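Local coordinates for immunity 23 family protein (Burkholderia dolosa AU0158, PDB 5FFP), which probably acts as the immunity protein of a contact-dependent growth inhibition system, neutralising the cognate CdiA toxin and so protecting the cell that makes it, at residues F113-Y125 and A134-S146. Sequence-based numbering, arbitrary orientation.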
# COMPACT_ATOMS: atom_id res chain seq x y z
N PHE A 113 -2.28 -13.82 -9.12
CA PHE A 113 -1.61 -12.76 -9.84
C PHE A 113 -1.50 -13.10 -11.31
O PHE A 113 -1.37 -14.26 -11.67
CB PHE A 113 -0.22 -12.52 -9.25
CG PHE A 113 -0.22 -12.14 -7.78
CD1 PHE A 113 -0.41 -10.82 -7.37
CD2 PHE A 113 0.04 -13.10 -6.81
CE1 PHE A 113 -0.39 -10.47 -6.03
CE2 PHE A 113 0.07 -12.77 -5.46
CZ PHE A 113 -0.14 -11.45 -5.07
N LEU A 114 -1.55 -12.07 -12.16
CA LEU A 114 -1.31 -12.22 -13.58
C LEU A 114 0.06 -11.63 -13.94
O LEU A 114 0.34 -10.46 -13.63
CB LEU A 114 -2.40 -11.48 -14.34
CG LEU A 114 -2.52 -11.79 -15.84
CD1 LEU A 114 -2.84 -13.25 -16.08
CD2 LEU A 114 -3.60 -10.92 -16.47
N VAL A 115 0.90 -12.42 -14.60
CA VAL A 115 2.17 -11.94 -15.18
C VAL A 115 2.20 -12.30 -16.66
O VAL A 115 2.00 -13.47 -17.03
CB VAL A 115 3.39 -12.60 -14.50
CG1 VAL A 115 4.68 -12.21 -15.20
CG2 VAL A 115 3.46 -12.26 -13.02
N GLU A 116 2.46 -11.32 -17.52
CA GLU A 116 2.50 -11.55 -18.95
C GLU A 116 3.96 -11.57 -19.43
O GLU A 116 4.82 -10.97 -18.80
CB GLU A 116 1.72 -10.46 -19.69
CG GLU A 116 0.23 -10.42 -19.39
CD GLU A 116 -0.47 -9.26 -20.11
OE1 GLU A 116 0.24 -8.40 -20.66
OE2 GLU A 116 -1.71 -9.21 -20.15
N TYR A 117 4.22 -12.31 -20.51
CA TYR A 117 5.50 -12.27 -21.18
C TYR A 117 5.29 -12.44 -22.67
O TYR A 117 4.79 -13.47 -23.12
CB TYR A 117 6.47 -13.35 -20.68
CG TYR A 117 7.81 -13.30 -21.39
CD1 TYR A 117 8.78 -12.39 -21.01
CD2 TYR A 117 8.10 -14.16 -22.45
CE1 TYR A 117 10.01 -12.32 -21.66
CE2 TYR A 117 9.33 -14.11 -23.11
CZ TYR A 117 10.28 -13.19 -22.70
OH TYR A 117 11.50 -13.12 -23.32
N ASP A 118 5.67 -11.42 -23.43
CA ASP A 118 5.56 -11.48 -24.86
C ASP A 118 4.12 -11.85 -25.24
O ASP A 118 3.23 -11.01 -25.11
CB ASP A 118 6.65 -12.43 -25.42
CG ASP A 118 6.91 -12.21 -26.89
OD1 ASP A 118 7.06 -13.21 -27.63
OD2 ASP A 118 6.99 -11.03 -27.30
N GLU A 119 3.89 -13.12 -25.63
CA GLU A 119 2.58 -13.61 -26.09
C GLU A 119 1.94 -14.66 -25.15
O GLU A 119 0.91 -15.25 -25.47
CB GLU A 119 2.70 -14.16 -27.52
CG GLU A 119 2.82 -13.06 -28.59
CD GLU A 119 1.72 -11.99 -28.53
OE1 GLU A 119 1.79 -11.06 -29.36
OE2 GLU A 119 0.78 -12.06 -27.69
N SER A 120 2.52 -14.87 -23.97
CA SER A 120 1.98 -15.83 -23.01
C SER A 120 1.60 -15.09 -21.74
O SER A 120 1.74 -13.87 -21.66
CB SER A 120 3.00 -16.94 -22.65
OG SER A 120 3.53 -17.58 -23.79
N ALA A 121 1.13 -15.84 -20.76
CA ALA A 121 0.84 -15.27 -19.44
C ALA A 121 0.78 -16.36 -18.39
O ALA A 121 0.58 -17.52 -18.71
CB ALA A 121 -0.45 -14.48 -19.46
N LYS A 122 0.98 -15.97 -17.15
CA LYS A 122 0.92 -16.88 -16.02
C LYS A 122 -0.03 -16.36 -14.95
O LYS A 122 0.06 -15.21 -14.55
CB LYS A 122 2.29 -17.04 -15.40
CG LYS A 122 3.17 -18.01 -16.11
CD LYS A 122 4.51 -18.11 -15.44
CE LYS A 122 5.35 -19.14 -16.16
NZ LYS A 122 6.73 -19.26 -15.62
N LEU A 123 -0.95 -17.21 -14.51
CA LEU A 123 -1.61 -17.00 -13.24
C LEU A 123 -0.74 -17.64 -12.20
O LEU A 123 -0.36 -18.80 -12.33
CB LEU A 123 -2.97 -17.65 -13.20
CG LEU A 123 -4.09 -16.92 -13.92
CD1 LEU A 123 -5.35 -17.77 -13.80
CD2 LEU A 123 -4.30 -15.55 -13.31
N ILE A 124 -0.42 -16.87 -11.17
CA ILE A 124 0.41 -17.36 -10.08
C ILE A 124 -0.43 -17.17 -8.82
O ILE A 124 -0.81 -16.05 -8.50
CB ILE A 124 1.73 -16.55 -10.00
CG1 ILE A 124 2.43 -16.58 -11.36
CG2 ILE A 124 2.63 -17.06 -8.86
CD1 ILE A 124 3.85 -16.05 -11.39
N TYR A 125 -0.68 -18.25 -8.12
CA TYR A 125 -1.64 -18.27 -7.03
C TYR A 125 -1.07 -19.03 -5.85
O TYR A 125 -0.19 -19.89 -5.99
CB TYR A 125 -2.91 -18.98 -7.50
CG TYR A 125 -2.67 -20.42 -7.93
CD1 TYR A 125 -2.69 -21.46 -7.00
CD2 TYR A 125 -2.41 -20.75 -9.27
CE1 TYR A 125 -2.45 -22.76 -7.38
CE2 TYR A 125 -2.19 -22.06 -9.65
CZ TYR A 125 -2.19 -23.06 -8.70
OH TYR A 125 -1.97 -24.37 -9.03
N ALA A 134 2.70 -22.60 -3.40
CA ALA A 134 2.19 -21.77 -4.49
C ALA A 134 2.10 -22.60 -5.77
O ALA A 134 2.56 -23.75 -5.79
CB ALA A 134 3.10 -20.57 -4.72
N GLY A 135 1.49 -22.06 -6.82
CA GLY A 135 1.45 -22.75 -8.10
C GLY A 135 1.15 -21.78 -9.21
O GLY A 135 0.93 -20.62 -8.95
N GLU A 136 1.14 -22.25 -10.45
CA GLU A 136 0.83 -21.38 -11.57
C GLU A 136 0.41 -22.20 -12.74
O GLU A 136 0.69 -23.40 -12.80
CB GLU A 136 2.07 -20.56 -11.99
CG GLU A 136 3.20 -21.37 -12.62
CD GLU A 136 4.55 -20.64 -12.64
OE1 GLU A 136 4.96 -20.08 -11.60
OE2 GLU A 136 5.21 -20.63 -13.72
N VAL A 137 -0.24 -21.53 -13.69
CA VAL A 137 -0.62 -22.14 -14.94
C VAL A 137 -0.35 -21.17 -16.07
O VAL A 137 -0.59 -19.98 -15.93
CB VAL A 137 -2.12 -22.54 -14.94
CG1 VAL A 137 -3.02 -21.39 -14.48
CG2 VAL A 137 -2.54 -23.03 -16.33
N VAL A 138 0.17 -21.70 -17.18
CA VAL A 138 0.50 -20.92 -18.35
C VAL A 138 -0.74 -20.72 -19.21
O VAL A 138 -1.40 -21.67 -19.61
CB VAL A 138 1.59 -21.62 -19.24
CG1 VAL A 138 1.86 -20.81 -20.51
CG2 VAL A 138 2.88 -21.84 -18.45
N LEU A 139 -1.02 -19.47 -19.52
CA LEU A 139 -2.11 -19.11 -20.40
C LEU A 139 -1.56 -18.46 -21.63
O LEU A 139 -0.39 -18.13 -21.72
CB LEU A 139 -3.03 -18.10 -19.71
CG LEU A 139 -4.03 -18.63 -18.67
CD1 LEU A 139 -3.46 -19.51 -17.58
CD2 LEU A 139 -4.73 -17.43 -18.05
N VAL A 140 -2.44 -18.23 -22.57
CA VAL A 140 -2.13 -17.36 -23.69
C VAL A 140 -2.38 -15.94 -23.19
O VAL A 140 -3.19 -15.72 -22.29
CB VAL A 140 -3.00 -17.78 -24.90
CG1 VAL A 140 -2.87 -16.80 -26.07
CG2 VAL A 140 -2.62 -19.20 -25.34
N ARG A 141 -1.67 -14.97 -23.75
CA ARG A 141 -1.85 -13.57 -23.37
C ARG A 141 -3.20 -13.07 -23.86
O ARG A 141 -3.59 -13.35 -24.98
CB ARG A 141 -0.74 -12.70 -23.95
CG ARG A 141 -0.83 -11.24 -23.50
CD ARG A 141 0.41 -10.43 -23.83
NE ARG A 141 0.44 -10.08 -25.26
CZ ARG A 141 -0.31 -9.15 -25.86
NH1 ARG A 141 -0.18 -8.95 -27.17
NH2 ARG A 141 -1.18 -8.41 -25.16
N GLY A 142 -3.90 -12.35 -23.00
CA GLY A 142 -5.26 -11.90 -23.26
C GLY A 142 -6.34 -12.89 -22.79
O GLY A 142 -7.52 -12.54 -22.76
N GLU A 143 -5.95 -14.13 -22.45
CA GLU A 143 -6.93 -15.20 -22.17
C GLU A 143 -7.73 -14.84 -20.91
O GLU A 143 -8.95 -14.81 -20.94
CB GLU A 143 -6.22 -16.56 -22.02
CG GLU A 143 -7.15 -17.78 -21.97
CD GLU A 143 -6.40 -19.11 -21.83
OE1 GLU A 143 -5.24 -19.23 -22.28
OE2 GLU A 143 -6.98 -20.09 -21.29
N PHE A 144 -7.02 -14.49 -19.83
CA PHE A 144 -7.66 -14.04 -18.61
C PHE A 144 -8.66 -12.89 -18.84
O PHE A 144 -9.82 -12.97 -18.49
CB PHE A 144 -6.62 -13.62 -17.56
CG PHE A 144 -7.23 -13.07 -16.30
CD1 PHE A 144 -7.56 -11.73 -16.22
CD2 PHE A 144 -7.52 -13.89 -15.23
CE1 PHE A 144 -8.14 -11.22 -15.09
CE2 PHE A 144 -8.09 -13.38 -14.09
CZ PHE A 144 -8.41 -12.04 -14.02
N GLN A 145 -8.20 -11.81 -19.42
CA GLN A 145 -9.10 -10.70 -19.67
C GLN A 145 -10.35 -11.14 -20.44
O GLN A 145 -11.46 -10.78 -20.09
CB GLN A 145 -8.38 -9.59 -20.44
CG GLN A 145 -7.34 -8.86 -19.60
CD GLN A 145 -5.94 -9.48 -19.69
OE1 GLN A 145 -5.78 -10.69 -19.91
NE2 GLN A 145 -4.93 -8.65 -19.48
N SER A 146 -10.15 -11.92 -21.52
CA SER A 146 -11.26 -12.31 -22.40
C SER A 146 -12.32 -13.15 -21.67
O SER A 146 -13.51 -13.01 -21.92
CB SER A 146 -10.72 -13.04 -23.63
OG SER A 146 -10.60 -14.44 -23.38
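The phenol ring of Tyr125 lies over the backbone of Gly135, whose CA sits 4.0 Å from the ring centroid in a CH-pi contact, with Gly135 O above the same ring. Chi1 of 60° places CG between the backbone N and carbonyl carbon of Tyr125 and folds the ring across its hydrogen-bonded partner. From here strands 120-125 and 135-140 run antiparallel as a hairpin, with paired backbone bonds at Tyr125-Gly135, Leu123-Val137 and Ala121-Leu139. On the side of the sheet that bears Tyr125, Leu123 CB meets Val137 CG1 at 4.0 Å, while Leu123 CD2 reaches the Phe144 ring, the Leu123 and Phe144 side chains crossing at about a right angle. Leu114 CD2 approaches Phe144 CD1 obliquely at 4.0 Å, so both leucines pack on this ring. At the far end Arg141 N donates to Glu119 O (3.1 Å). The bend at chi3 (77°) brings the edge of the Arg141 guanidinium to the Glu119 carboxylate, their planes 31° apart, in a salt bridge where Arg141 NE and NH1 both donate weakly to Glu119 OE2, NE at 3.2 Å. Gln145 NE2 gives Glu116 OE2 a weak bond and also binds the carbonyl of Cys57. Strand 135-140, outermost in the three-stranded sheet, leads through a type II turn (Val140 to Glu143) into helix 143-154; Ile124 and Glu136 touch helix 72-83, while Leu123, Tyr125 and Val137 meet Met33 of strand 26-33 in the other sheet.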